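Local coordinates for octenoyl-coa reductase/carboxylase (Streptomyces sp., PDB 4A0S), which catalyses the NADPH-dependent reductive carboxylation of 2-octenoyl-CoA, providing an unusual extender unit for cinnabaramide polyketide biosynthesis, at residues 25-30 with 53-58; 110-115 with 167-172. All coordinates share one frame; numbering follows the deposited sequence.

Interaction 1. Residues 25-30 with 53-58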
loop_
_atom_site.group_PDB
_atom_site.type_symbol
_atom_site.label_atom_id
_atom_site.label_comp_id
_atom_site.label_asym_id
_atom_site.label_seq_id
_atom_site.Cartn_x
_atom_site.Cartn_y
_atom_site.Cartn_z
ATOM N N TYR A 25 33.230 -3.743 -32.461
ATOM C CA TYR A 25 33.031 -2.359 -32.121
ATOM C C TYR A 25 33.936 -1.953 -30.993
ATOM O O TYR A 25 34.409 -2.800 -30.237
ATOM C CB TYR A 25 31.563 -2.071 -31.803
ATOM C CG TYR A 25 31.024 -2.779 -30.598
ATOM C CD1 TYR A 25 30.454 -4.031 -30.723
ATOM C CD2 TYR A 25 31.063 -2.187 -29.335
ATOM C CE1 TYR A 25 29.936 -4.691 -29.645
ATOM C CE2 TYR A 25 30.546 -2.852 -28.221
ATOM C CZ TYR A 25 29.988 -4.104 -28.391
ATOM O OH TYR A 25 29.462 -4.794 -27.331
ATOM N N LEU A 26 34.169 -0.648 -30.896
ATOM C CA LEU A 26 34.981 -0.065 -29.826
ATOM C C LEU A 26 34.219 -0.107 -28.503
ATOM O O LEU A 26 33.055 0.302 -28.413
ATOM C CB LEU A 26 35.364 1.372 -30.183
ATOM C CG LEU A 26 36.347 2.127 -29.282
ATOM C CD1 LEU A 26 37.671 1.391 -29.232
ATOM C CD2 LEU A 26 36.546 3.543 -29.796
ATOM N N ALA A 27 34.873 -0.612 -27.475
ATOM C CA ALA A 27 34.211 -0.749 -26.184
ATOM C C ALA A 27 35.166 -0.539 -25.035
ATOM O O ALA A 27 36.301 -1.016 -25.067
ATOM C CB ALA A 27 33.574 -2.121 -26.068
ATOM N N LEU A 28 34.676 0.165 -24.020
ATOM C CA LEU A 28 35.315 0.202 -22.730
ATOM C C LEU A 28 34.978 -1.124 -22.100
ATOM O O LEU A 28 33.804 -1.457 -21.947
ATOM C CB LEU A 28 34.763 1.338 -21.872
ATOM C CG LEU A 28 35.566 1.601 -20.596
ATOM C CD1 LEU A 28 36.940 2.243 -20.909
ATOM C CD2 LEU A 28 34.747 2.451 -19.653
ATOM N N HIS A 29 36.005 -1.896 -21.759
ATOM C CA HIS A 29 35.754 -3.216 -21.213
ATOM C C HIS A 29 36.812 -3.653 -20.240
ATOM O O HIS A 29 37.886 -3.041 -20.124
ATOM C CB HIS A 29 35.647 -4.245 -22.338
ATOM C CG HIS A 29 36.916 -4.428 -23.104
ATOM N ND1 HIS A 29 37.315 -3.554 -24.095
ATOM C CD2 HIS A 29 37.877 -5.379 -23.024
ATOM C CE1 HIS A 29 38.471 -3.962 -24.591
ATOM N NE2 HIS A 29 38.832 -5.070 -23.963
ATOM N N LEU A 30 36.484 -4.729 -19.543
ATOM C CA LEU A 30 37.433 -5.405 -18.691
ATOM C C LEU A 30 37.770 -6.732 -19.330
ATOM O O LEU A 30 37.041 -7.223 -20.213
ATOM C CB LEU A 30 36.832 -5.616 -17.313
ATOM C CG LEU A 30 36.346 -4.340 -16.623
ATOM C CD1 LEU A 30 35.483 -4.758 -15.466
ATOM C CD2 LEU A 30 37.509 -3.467 -16.176
ATOM N N GLY A 53 39.088 -1.009 -26.691
ATOM C CA GLY A 53 39.448 -1.668 -27.935
ATOM C C GLY A 53 38.248 -2.365 -28.532
ATOM O O GLY A 53 37.147 -2.403 -27.924
ATOM N N GLU A 54 38.468 -2.905 -29.729
ATOM C CA GLU A 54 37.446 -3.611 -30.469
ATOM C C GLU A 54 37.059 -4.899 -29.766
ATOM O O GLU A 54 37.905 -5.656 -29.299
ATOM C CB GLU A 54 37.917 -3.914 -31.896
ATOM C CG GLU A 54 38.193 -2.683 -32.772
ATOM C CD GLU A 54 36.956 -1.834 -33.026
ATOM O OE1 GLU A 54 35.974 -2.359 -33.591
ATOM O OE2 GLU A 54 36.963 -0.634 -32.665
ATOM N N VAL A 55 35.761 -5.139 -29.686
ATOM C CA VAL A 55 35.262 -6.385 -29.162
ATOM C C VAL A 55 34.298 -6.946 -30.200
ATOM O O VAL A 55 33.726 -6.188 -30.984
ATOM C CB VAL A 55 34.537 -6.212 -27.787
ATOM C CG1 VAL A 55 35.497 -5.730 -26.710
ATOM C CG2 VAL A 55 33.368 -5.269 -27.927
ATOM N N PRO A 56 34.114 -8.272 -30.218
ATOM C CA PRO A 56 33.209 -8.855 -31.202
ATOM C C PRO A 56 31.792 -8.345 -31.023
ATOM O O PRO A 56 31.299 -8.270 -29.898
ATOM C CB PRO A 56 33.266 -10.345 -30.873
ATOM C CG PRO A 56 34.646 -10.527 -30.301
ATOM C CD PRO A 56 34.845 -9.306 -29.461
ATOM N N MET A 57 31.149 -7.987 -32.131
ATOM C CA MET A 57 29.716 -7.716 -32.134
ATOM C C MET A 57 28.950 -9.019 -31.872
ATOM O O MET A 57 29.083 -9.955 -32.659
ATOM C CB MET A 57 29.301 -7.169 -33.493
ATOM C CG MET A 57 27.820 -6.920 -33.635
ATOM S SD MET A 57 27.240 -5.630 -32.506
ATOM C CE MET A 57 27.884 -4.157 -33.275
ATOM N N PRO A 58 28.135 -9.076 -30.796
ATOM C CA PRO A 58 27.385 -10.318 -30.582
ATOM C C PRO A 58 26.187 -10.411 -31.502
ATOM O O PRO A 58 25.784 -9.414 -32.110
ATOM C CB PRO A 58 26.906 -10.188 -29.136
ATOM C CG PRO A 58 26.719 -8.730 -28.955
ATOM C CD PRO A 58 27.845 -8.089 -29.736
HETATM O O HOH W 1 30.779 -7.139 -27.820
#

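Interaction 2. Residues 110-115 with 167-172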
loop_
_atom_site.group_PDB
_atom_site.type_symbol
_atom_site.label_atom_id
_atom_site.label_comp_id
_atom_site.label_asym_id
_atom_site.label_seq_id
_atom_site.Cartn_x
_atom_site.Cartn_y
_atom_site.Cartn_z
ATOM N N TYR A 110 35.951 -10.711 -22.255
ATOM C CA TYR A 110 35.886 -9.268 -22.127
ATOM C C TYR A 110 34.525 -8.945 -21.541
ATOM O O TYR A 110 33.562 -9.703 -21.718
ATOM C CB TYR A 110 36.042 -8.591 -23.494
ATOM C CG TYR A 110 35.012 -9.029 -24.510
ATOM C CD1 TYR A 110 35.200 -10.179 -25.282
ATOM C CD2 TYR A 110 33.834 -8.294 -24.689
ATOM C CE1 TYR A 110 34.228 -10.591 -26.217
ATOM C CE2 TYR A 110 32.869 -8.694 -25.619
ATOM C CZ TYR A 110 33.073 -9.834 -26.371
ATOM O OH TYR A 110 32.111 -10.207 -27.281
ATOM N N HIS A 111 34.451 -7.833 -20.826
ATOM C CA HIS A 111 33.184 -7.358 -20.349
ATOM C C HIS A 111 33.008 -5.907 -20.728
ATOM O O HIS A 111 33.728 -5.043 -20.229
ATOM C CB HIS A 111 33.071 -7.514 -18.850
ATOM C CG HIS A 111 31.733 -7.115 -18.323
ATOM N ND1 HIS A 111 31.462 -7.031 -16.977
ATOM C CD2 HIS A 111 30.585 -6.789 -18.965
ATOM C CE1 HIS A 111 30.202 -6.670 -16.815
ATOM N NE2 HIS A 111 29.650 -6.513 -18.005
ATOM N N VAL A 112 32.044 -5.656 -21.608
ATOM C CA VAL A 112 31.714 -4.298 -22.003
ATOM C C VAL A 112 30.780 -3.666 -20.982
ATOM O O VAL A 112 29.627 -4.058 -20.835
ATOM C CB VAL A 112 31.123 -4.237 -23.402
ATOM C CG1 VAL A 112 30.885 -2.766 -23.810
ATOM C CG2 VAL A 112 32.062 -4.965 -24.400
ATOM N N LEU A 113 31.321 -2.671 -20.292
ATOM C CA LEU A 113 30.658 -1.991 -19.177
ATOM C C LEU A 113 29.741 -0.896 -19.663
ATOM O O LEU A 113 29.684 -0.626 -20.851
ATOM C CB LEU A 113 31.715 -1.376 -18.264
ATOM C CG LEU A 113 32.818 -2.322 -17.793
ATOM C CD1 LEU A 113 33.643 -1.582 -16.782
ATOM C CD2 LEU A 113 32.257 -3.631 -17.181
ATOM N N GLY A 114 29.046 -0.243 -18.730
ATOM C CA GLY A 114 28.199 0.874 -19.083
ATOM C C GLY A 114 26.775 0.435 -18.878
ATOM O O GLY A 114 26.312 -0.520 -19.498
ATOM N N SER A 115 26.084 1.141 -18.000
ATOM C CA SER A 115 24.792 0.687 -17.524
ATOM C C SER A 115 23.675 1.643 -17.856
ATOM O O SER A 115 22.512 1.363 -17.588
ATOM C CB SER A 115 24.878 0.447 -16.032
ATOM O OG SER A 115 25.867 -0.539 -15.833
ATOM N N GLU A 167 25.949 -7.045 -14.610
ATOM C CA GLU A 167 25.719 -8.494 -14.678
ATOM C C GLU A 167 25.419 -8.941 -16.099
ATOM O O GLU A 167 25.129 -10.115 -16.335
ATOM C CB GLU A 167 24.572 -8.928 -13.759
ATOM C CG GLU A 167 24.877 -8.819 -12.280
ATOM C CD GLU A 167 24.205 -7.637 -11.627
ATOM O OE1 GLU A 167 23.353 -7.008 -12.285
ATOM O OE2 GLU A 167 24.507 -7.345 -10.434
ATOM N N THR A 168 25.446 -8.009 -17.042
ATOM C CA THR A 168 25.317 -8.375 -18.437
ATOM C C THR A 168 26.465 -7.785 -19.198
ATOM O O THR A 168 27.066 -6.807 -18.778
ATOM C CB THR A 168 24.006 -7.898 -19.121
ATOM O OG1 THR A 168 24.139 -6.553 -19.573
ATOM C CG2 THR A 168 22.798 -8.051 -18.204
ATOM N N ASN A 169 26.733 -8.376 -20.347
ATOM C CA ASN A 169 27.730 -7.844 -21.213
ATOM C C ASN A 169 27.075 -6.835 -22.140
ATOM O O ASN A 169 25.862 -6.575 -22.056
ATOM C CB ASN A 169 28.377 -8.965 -22.019
ATOM C CG ASN A 169 29.863 -8.771 -22.172
ATOM O OD1 ASN A 169 30.334 -7.650 -22.400
ATOM N ND2 ASN A 169 30.620 -9.859 -22.055
ATOM N N PHE A 170 27.889 -6.274 -23.020
ATOM C CA PHE A 170 27.399 -5.435 -24.118
ATOM C C PHE A 170 26.760 -4.176 -23.569
ATOM O O PHE A 170 25.725 -3.709 -24.046
ATOM C CB PHE A 170 26.482 -6.224 -25.059
ATOM C CG PHE A 170 26.943 -7.642 -25.274
ATOM C CD1 PHE A 170 28.230 -7.894 -25.757
ATOM C CD2 PHE A 170 26.113 -8.713 -24.973
ATOM C CE1 PHE A 170 28.695 -9.215 -25.933
ATOM C CE2 PHE A 170 26.540 -10.030 -25.149
ATOM C CZ PHE A 170 27.851 -10.283 -25.638
ATOM N N GLY A 171 27.419 -3.642 -22.544
ATOM C CA GLY A 171 27.019 -2.401 -21.940
ATOM C C GLY A 171 27.206 -1.186 -22.833
ATOM O O GLY A 171 27.674 -1.282 -23.979
ATOM N N GLY A 172 26.848 -0.035 -22.279
ATOM C CA GLY A 172 26.747 1.190 -23.049
ATOM C C GLY A 172 28.005 2.026 -23.177
ATOM O O GLY A 172 27.996 3.021 -23.894
#

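Interaction 1. Residues 25-30 with 53-58
Y25, L26 and A27 pair antiparallel with V55, E54 and G53, yet the short axes of strands 25-30 and 54-56 lie 105° apart, and the chain turns a corner at G53. The Y25-V55 pair is closed by Y25 N to V55 O at 2.9 Å and by V55 N to Y25 O at 2.8 Å. At the corner, A27 N donates to G53 O over 2.9 Å, and G53 N returns a longer bond to A27 O.

V55 splits its two methyls between two rings. CG2 sits over one face of the Y25 phenol, 3.7 Å from the ring centroid, and also meets A27 CB. CG1 lies over one face of the H29 imidazole, 4.0 Å from its centroid. In H29 a chi1 of 65° sets CG between backbone N and carbonyl carbon, which turns the ring back toward A27 O and V55. Y25 buries more surface than V55, since M57 also closes on it, its chain bending at chi2 and chi3 to bring CE within 3.6 Å of Y25 CD1; M57 SD makes an oblique Met-aromatic contact. P58 CD borders the same ring at its edge. E54 folds its carboxylate alongside the backbone of Y25 and L26, where the angles are too poor for hydrogen bonds; OE1 bonds instead to T24 OG1. Beyond the contact, Y110 packs on V55 and V112 on A27.

A27 O takes two donors. H29 ND1 donates to it over 2.9 Å at 165°, with the oxygen close to the imidazole plane, while G53 N arrives from the opposite face of the carbonyl. The histidine, carrying its proton on ND1, is thus fixed in rotation against the V55 methyl.

Interaction 2. Residues 110-115 with 167-172
Within the GroES-like domain of this enoyl reductase, the loop 167-172 docks on strand 110-112 and its exit, and the side-chain amide of N169 binds Y110 O and V112 N, on the strand edge that faces away from 24-31, as the backbone of a strand would. N169 ND2 donates to Y110 O at 3.0 Å, with that oxygen near the amide plane, and V112 N donates to N169 OD1 at 2.7 Å. OD1 also takes F170 N of its own loop at 2.9 Å, so one oxygen joins the strand to the loop. Losing the amide to an alanine here is likely to leave Y110 O and V112 N without these mates and the loop at F170 freer to shift.

H111 extends past N169, its ring plane standing 80° from the amide. With CG anti to the backbone N (chi1 -176°), its NE2 reaches T168 O at 2.7 Å from above the carbonyl plane, while ND1 bonds to T89 OG1. The F170 ring lies with one face over N169 CB and presents its edge to Y110 OH.

Further along, the backbones come close enough that a side chain on G171 would clash with the carbonyl oxygens of V112, L113 and G114. G171 N donates to V112 O over 2.8 Å, and at the far end G172 N bonds to G114 O at 2.9 Å, coming in above the carbonyl plane.

The two contacts, whose centres are about 9 Å apart, both reach one antiparallel sheet, through strands 24-31 and 110-112; strand 24-31 pairs with both 54-56 and 110-112. L30 O and H111 N, 2.7 Å apart, probably form a hydrogen bond, as do L28 O and L113 N at 3.2 Å. The loop of interaction 2 also returns to interaction 1, with F170 packing on Y25 and P58. Interaction 1 stands away from the annotated sites, whereas interaction 2 comes nearer: the side chain of T168 is about 9 Å from bound octanoyl-CoA, and that of L113 about 9 Å from that of W80, which binds NADP. E167 packs on M352 of a second subunit.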